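Local coordinates for protein proline dehydrogenase (Bradyrhizobium japonicum USDA 110, PDB 3HAZ) that probably oxidises L-proline to L-glutamate in two steps, combining an FAD-dependent proline dehydrogenase and an NAD-dependent 1-pyrroline-5-carboxylate dehydrogenase in one chain, at residues S193-G198 against G235-L240; H168-E173 against T442-G447. All coordinates share one frame; numbering follows the deposited sequence.

Contact 1 of 2, residues S193-G198 against G235-L240. With SO4 (sulfate ion), chain K.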
loop_
_atom_site.group_PDB
_atom_site.type_symbol
_atom_site.label_atom_id
_atom_site.label_comp_id
_atom_site.label_asym_id
_atom_site.label_seq_id
_atom_site.Cartn_x
_atom_site.Cartn_y
_atom_site.Cartn_z
ATOM N N SER A 193 -41.734 -29.817 30.084
ATOM C CA SER A 193 -40.723 -30.434 30.918
ATOM C C SER A 193 -39.918 -29.317 31.588
ATOM O O SER A 193 -39.983 -28.158 31.168
ATOM C CB SER A 193 -39.830 -31.351 30.086
ATOM O OG SER A 193 -40.604 -32.378 29.483
ATOM N N PHE A 194 -39.169 -29.664 32.628
ATOM C CA PHE A 194 -38.538 -28.665 33.481
ATOM C C PHE A 194 -37.046 -28.583 33.217
ATOM O O PHE A 194 -36.314 -29.553 33.419
ATOM C CB PHE A 194 -38.753 -29.000 34.966
ATOM C CG PHE A 194 -40.173 -28.815 35.455
ATOM C CD1 PHE A 194 -41.216 -28.555 34.572
ATOM C CD2 PHE A 194 -40.467 -28.940 36.811
ATOM C CE1 PHE A 194 -42.529 -28.401 35.035
ATOM C CE2 PHE A 194 -41.775 -28.801 37.279
ATOM C CZ PHE A 194 -42.805 -28.525 36.384
ATOM N N ASP A 195 -36.607 -27.418 32.767
ATOM C CA ASP A 195 -35.192 -27.091 32.713
ATOM C C ASP A 195 -34.882 -26.336 34.003
ATOM O O ASP A 195 -35.119 -25.133 34.109
ATOM C CB ASP A 195 -34.897 -26.231 31.484
ATOM C CG ASP A 195 -33.424 -25.879 31.345
ATOM O OD1 ASP A 195 -32.575 -26.576 31.943
ATOM O OD2 ASP A 195 -33.118 -24.905 30.624
ATOM N N MET A 196 -34.383 -27.056 35.000
ATOM C CA MET A 196 -34.162 -26.465 36.314
ATOM C C MET A 196 -33.014 -25.452 36.304
ATOM O O MET A 196 -31.938 -25.709 35.759
ATOM C CB MET A 196 -33.920 -27.564 37.352
ATOM C CG MET A 196 -34.975 -28.684 37.326
ATOM S SD MET A 196 -36.627 -28.145 37.835
ATOM C CE MET A 196 -36.213 -27.370 39.403
ATOM N N LEU A 197 -33.244 -24.300 36.922
ATOM C CA LEU A 197 -32.259 -23.214 36.926
ATOM C C LEU A 197 -30.882 -23.551 37.518
ATOM O O LEU A 197 -29.855 -23.047 37.056
ATOM C CB LEU A 197 -32.831 -22.004 37.662
ATOM C CG LEU A 197 -33.463 -20.918 36.796
ATOM C CD1 LEU A 197 -34.228 -21.529 35.649
ATOM C CD2 LEU A 197 -34.359 -20.018 37.645
ATOM N N GLY A 198 -30.857 -24.386 38.545
ATOM C CA GLY A 198 -29.639 -24.569 39.320
ATOM C C GLY A 198 -28.387 -25.020 38.586
ATOM O O GLY A 198 -28.441 -25.857 37.680
ATOM N N GLY A 235 -40.336 -34.472 31.364
ATOM C CA GLY A 235 -38.963 -34.673 31.776
ATOM C C GLY A 235 -38.453 -33.612 32.734
ATOM O O GLY A 235 -39.053 -32.548 32.914
ATOM N N ILE A 236 -37.330 -33.919 33.363
ATOM C CA ILE A 236 -36.625 -32.943 34.168
ATOM C C ILE A 236 -35.155 -32.958 33.767
ATOM O O ILE A 236 -34.597 -34.021 33.487
ATOM C CB ILE A 236 -36.780 -33.249 35.675
ATOM C CG1 ILE A 236 -36.205 -32.114 36.524
ATOM C CG2 ILE A 236 -36.134 -34.596 36.031
ATOM C CD1 ILE A 236 -36.614 -32.194 37.991
ATOM N N SER A 237 -34.544 -31.775 33.716
ATOM C CA SER A 237 -33.122 -31.639 33.424
ATOM C C SER A 237 -32.357 -31.327 34.697
ATOM O O SER A 237 -32.786 -30.494 35.501
ATOM C CB SER A 237 -32.869 -30.520 32.408
ATOM O OG SER A 237 -33.161 -30.945 31.096
ATOM N N VAL A 238 -31.213 -31.986 34.853
ATOM C CA VAL A 238 -30.410 -31.904 36.064
ATOM C C VAL A 238 -28.950 -31.639 35.711
ATOM O O VAL A 238 -28.460 -32.137 34.699
ATOM C CB VAL A 238 -30.527 -33.222 36.855
ATOM C CG1 VAL A 238 -29.329 -33.430 37.755
ATOM C CG2 VAL A 238 -31.838 -33.245 37.642
ATOM N N LYS A 239 -28.269 -30.842 36.536
ATOM C CA LYS A 239 -26.848 -30.543 36.344
ATOM C C LYS A 239 -25.984 -31.097 37.473
ATOM O O LYS A 239 -26.200 -30.788 38.647
ATOM C CB LYS A 239 -26.623 -29.033 36.235
ATOM C CG LYS A 239 -26.887 -28.452 34.854
ATOM C CD LYS A 239 -26.632 -26.953 34.848
ATOM C CE LYS A 239 -26.810 -26.363 33.455
ATOM N NZ LYS A 239 -28.156 -26.664 32.912
ATOM N N LEU A 240 -24.994 -31.907 37.119
ATOM C CA LEU A 240 -24.105 -32.476 38.132
ATOM C C LEU A 240 -23.433 -31.399 38.979
ATOM O O LEU A 240 -23.232 -31.600 40.169
ATOM C CB LEU A 240 -23.052 -33.384 37.495
ATOM C CG LEU A 240 -23.658 -34.526 36.676
ATOM C CD1 LEU A 240 -22.593 -35.396 36.029
ATOM C CD2 LEU A 240 -24.575 -35.360 37.562
HETATM S S SO4 K . -28.531 -25.140 28.956
HETATM O O1 SO4 K . -29.411 -25.575 27.875
HETATM O O2 SO4 K . -27.571 -24.187 28.411
HETATM O O3 SO4 K . -29.322 -24.496 30.003
HETATM O O4 SO4 K . -27.831 -26.295 29.516
HETATM O O HOH W 1 -30.908 -28.062 34.421
#

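Contact 2 of 2, residues H168-E173 against T442-G447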
loop_
_atom_site.group_PDB
_atom_site.type_symbol
_atom_site.label_atom_id
_atom_site.label_comp_id
_atom_site.label_asym_id
_atom_site.label_seq_id
_atom_site.Cartn_x
_atom_site.Cartn_y
_atom_site.Cartn_z
ATOM N N HIS A 168 -42.184 -16.885 29.884
ATOM C CA HIS A 168 -41.191 -17.877 29.477
ATOM C C HIS A 168 -40.330 -18.420 30.607
ATOM O O HIS A 168 -39.492 -19.293 30.392
ATOM C CB HIS A 168 -40.324 -17.322 28.347
ATOM C CG HIS A 168 -41.114 -16.945 27.133
ATOM N ND1 HIS A 168 -40.804 -15.859 26.346
ATOM C CD2 HIS A 168 -42.227 -17.497 26.595
ATOM C CE1 HIS A 168 -41.681 -15.769 25.362
ATOM N NE2 HIS A 168 -42.560 -16.746 25.495
ATOM N N PHE A 169 -40.545 -17.908 31.812
ATOM C CA PHE A 169 -39.836 -18.419 32.972
ATOM C C PHE A 169 -40.848 -18.791 34.041
ATOM O O PHE A 169 -41.886 -18.151 34.158
ATOM C CB PHE A 169 -38.858 -17.372 33.501
ATOM C CG PHE A 169 -37.743 -17.054 32.548
ATOM C CD1 PHE A 169 -36.480 -17.585 32.742
ATOM C CD2 PHE A 169 -37.960 -16.235 31.456
ATOM C CE1 PHE A 169 -35.451 -17.308 31.863
ATOM C CE2 PHE A 169 -36.933 -15.948 30.576
ATOM C CZ PHE A 169 -35.674 -16.491 30.781
ATOM N N VAL A 170 -40.547 -19.841 34.796
ATOM C CA VAL A 170 -41.350 -20.229 35.947
ATOM C C VAL A 170 -40.513 -19.987 37.209
ATOM O O VAL A 170 -39.673 -20.812 37.578
ATOM C CB VAL A 170 -41.766 -21.710 35.867
ATOM C CG1 VAL A 170 -42.509 -22.115 37.131
ATOM C CG2 VAL A 170 -42.632 -21.963 34.616
ATOM N N LEU A 171 -40.749 -18.851 37.861
ATOM C CA LEU A 171 -39.843 -18.347 38.895
ATOM C C LEU A 171 -40.543 -18.097 40.230
ATOM O O LEU A 171 -41.737 -17.833 40.269
ATOM C CB LEU A 171 -39.215 -17.038 38.419
ATOM C CG LEU A 171 -37.908 -17.086 37.618
ATOM C CD1 LEU A 171 -37.707 -18.423 36.931
ATOM C CD2 LEU A 171 -37.861 -15.948 36.620
ATOM N N GLY A 172 -39.779 -18.162 41.315
ATOM C CA GLY A 172 -40.280 -17.834 42.636
ATOM C C GLY A 172 -39.126 -17.557 43.580
ATOM O O GLY A 172 -37.973 -17.829 43.252
ATOM N N GLU A 173 -39.425 -17.017 44.756
ATOM C CA GLU A 173 -38.391 -16.777 45.753
ATOM C C GLU A 173 -37.800 -18.094 46.247
ATOM O O GLU A 173 -36.623 -18.165 46.601
ATOM C CB GLU A 173 -38.945 -15.972 46.925
ATOM C CG GLU A 173 -39.258 -14.529 46.579
ATOM C CD GLU A 173 -39.450 -13.664 47.813
ATOM O OE1 GLU A 173 -39.017 -14.080 48.911
ATOM O OE2 GLU A 173 -40.031 -12.566 47.680
ATOM N N THR A 442 -41.240 -29.482 24.966
ATOM C CA THR A 442 -40.984 -28.091 25.312
ATOM C C THR A 442 -40.568 -28.003 26.775
ATOM O O THR A 442 -41.270 -28.493 27.663
ATOM C CB THR A 442 -42.222 -27.209 25.028
ATOM O OG1 THR A 442 -42.552 -27.303 23.639
ATOM C CG2 THR A 442 -41.952 -25.753 25.368
ATOM N N TYR A 443 -39.402 -27.414 27.020
ATOM C CA TYR A 443 -38.919 -27.241 28.383
ATOM C C TYR A 443 -39.165 -25.819 28.848
ATOM O O TYR A 443 -38.995 -24.861 28.084
ATOM C CB TYR A 443 -37.417 -27.503 28.486
ATOM C CG TYR A 443 -36.973 -28.944 28.420
ATOM C CD1 TYR A 443 -36.693 -29.660 29.577
ATOM C CD2 TYR A 443 -36.767 -29.570 27.194
ATOM C CE1 TYR A 443 -36.248 -30.976 29.518
ATOM C CE2 TYR A 443 -36.314 -30.881 27.122
ATOM C CZ TYR A 443 -36.062 -31.579 28.284
ATOM O OH TYR A 443 -35.622 -32.881 28.209
ATOM N N ALA A 444 -39.534 -25.693 30.115
ATOM C CA ALA A 444 -39.663 -24.393 30.757
ATOM C C ALA A 444 -38.561 -24.224 31.795
ATOM O O ALA A 444 -38.269 -25.151 32.559
ATOM C CB ALA A 444 -41.049 -24.258 31.413
ATOM N N PRO A 445 -37.924 -23.048 31.821
ATOM C CA PRO A 445 -36.951 -22.793 32.885
ATOM C C PRO A 445 -37.703 -22.672 34.199
ATOM O O PRO A 445 -38.676 -21.914 34.271
ATOM C CB PRO A 445 -36.344 -21.440 32.492
ATOM C CG PRO A 445 -36.670 -21.280 31.023
ATOM C CD PRO A 445 -37.999 -21.938 30.860
ATOM N N VAL A 446 -37.278 -23.426 35.207
ATOM C CA VAL A 446 -37.985 -23.473 36.483
ATOM C C VAL A 446 -36.999 -23.336 37.624
ATOM O O VAL A 446 -36.065 -24.127 37.719
ATOM C CB VAL A 446 -38.722 -24.818 36.678
ATOM C CG1 VAL A 446 -39.395 -24.863 38.056
ATOM C CG2 VAL A 446 -39.731 -25.071 35.553
ATOM N N GLY A 447 -37.205 -22.349 38.496
ATOM C CA GLY A 447 -36.405 -22.252 39.702
ATOM C C GLY A 447 -36.571 -21.012 40.565
ATOM O O GLY A 447 -37.500 -20.228 40.397
#

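Contact 1 of 2, residues S193-G198 against G235-L240
S193 OG accepts the backbone N-H of G235 at 2.8 Å, because a chi1 of -60° sets the hydroxyl beside its own backbone N; R441 is a second partner of this oxygen. Small and polar, serine suits a place where a side chain completes the main-chain pairing. With alanine in its place, the G235 N-H would probably lose this acceptor and R441 one hydrogen-bond partner. The parallel ladder follows: F194 N donates to G235 O (2.9 Å), and S237 N to F194 O (2.9 Å). That oxygen also receives a CA-H contact from I236.

On the face with F194 and I236, the bent M196 lays CG against I236 CG1 at 3.7 Å, the two chains running obliquely, with helix 204-223 covering them. The other face, which carries D195 and S237, is polar. S237 OG bonds the FAD-binding R341, and D195 OD2 bonds Y455. K239 NZ forms a salt bridge with D280; D195 OD1, 4.5 Å from K239 NZ, is too far for one but of opposite charge. K239 NZ also bonds weakly to a water 2.9 Å from M196 O and to a sulfate, probably a crystallisation ion, that R458 also holds. As the first beta-alpha-beta unit of the TIM-type barrel, this contact thus combines an oily outer layer with an inner polar network in which D280 and R341 hold K239 and S237 beside the FAD.

Contact 2 of 2, residues H168-E173 against T442-G447
V170 has a chi1 of 176°, which puts CG1 anti to the backbone N and swings CG2 back beside it, towards A444 CB at 4.2 Å. F169, with its CG anti to the carbonyl carbon (chi1 -65°), brings ring atom CD1 obliquely to within 3.9 Å of P445 CB. Proline suits this position: it has no N-H to offer, and its CD lies 3.1 Å from H168 O where a strand partner would otherwise donate. Helix 452-463 packs on both F169 and P445, through Y455.

From here the pairing is parallel. V170 N donates to P445 O (2.8 Å) and V170 O accepts G447 N (3.0 Å), so both polar backbone atoms of the valine are engaged; its O also takes a CA-H contact from V446. G447 O accepts G172 N in a longer, more bent bond (3.2 Å), besides a CA-H contact from L171. V170 CB and V446 CG2 meet at 3.9 Å, and beta-branched valines are well matched to extended strands. L171 adds CD1 near G447 O, where the glycine brings no side chain of its own.

The three-residue strand 170-172 thus pairs with P445-G447, near the end of barrel strand 440-448. The side-chain packing between the two segments is apolar, whereas directional main-chain bonds hold the residues just after helix 151-168 to the barrel, which suggests that the backbone chiefly sets the register.

Both contacts belong to one curled parallel sheet and meet through strand 440-448, which pairs with strand 193-196 on one edge; on the other, strand 416-420 is followed by 170-172. Contact 1 joins two successive strands of the barrel proper, is wholly buried, and has charged groups close to the flavin. Contact 2 is also largely buried, but V170 and H168 are partly exposed, and its side-chain packing is apolar; it attaches a short extra strand, distant in sequence, to the barrel wall. Y443, from the strand that contact 2 uses, packs on S193 and S237 of contact 1 and touches the FAD. Along the chain, 193-240 lies nested within the loop that contact 2 closes.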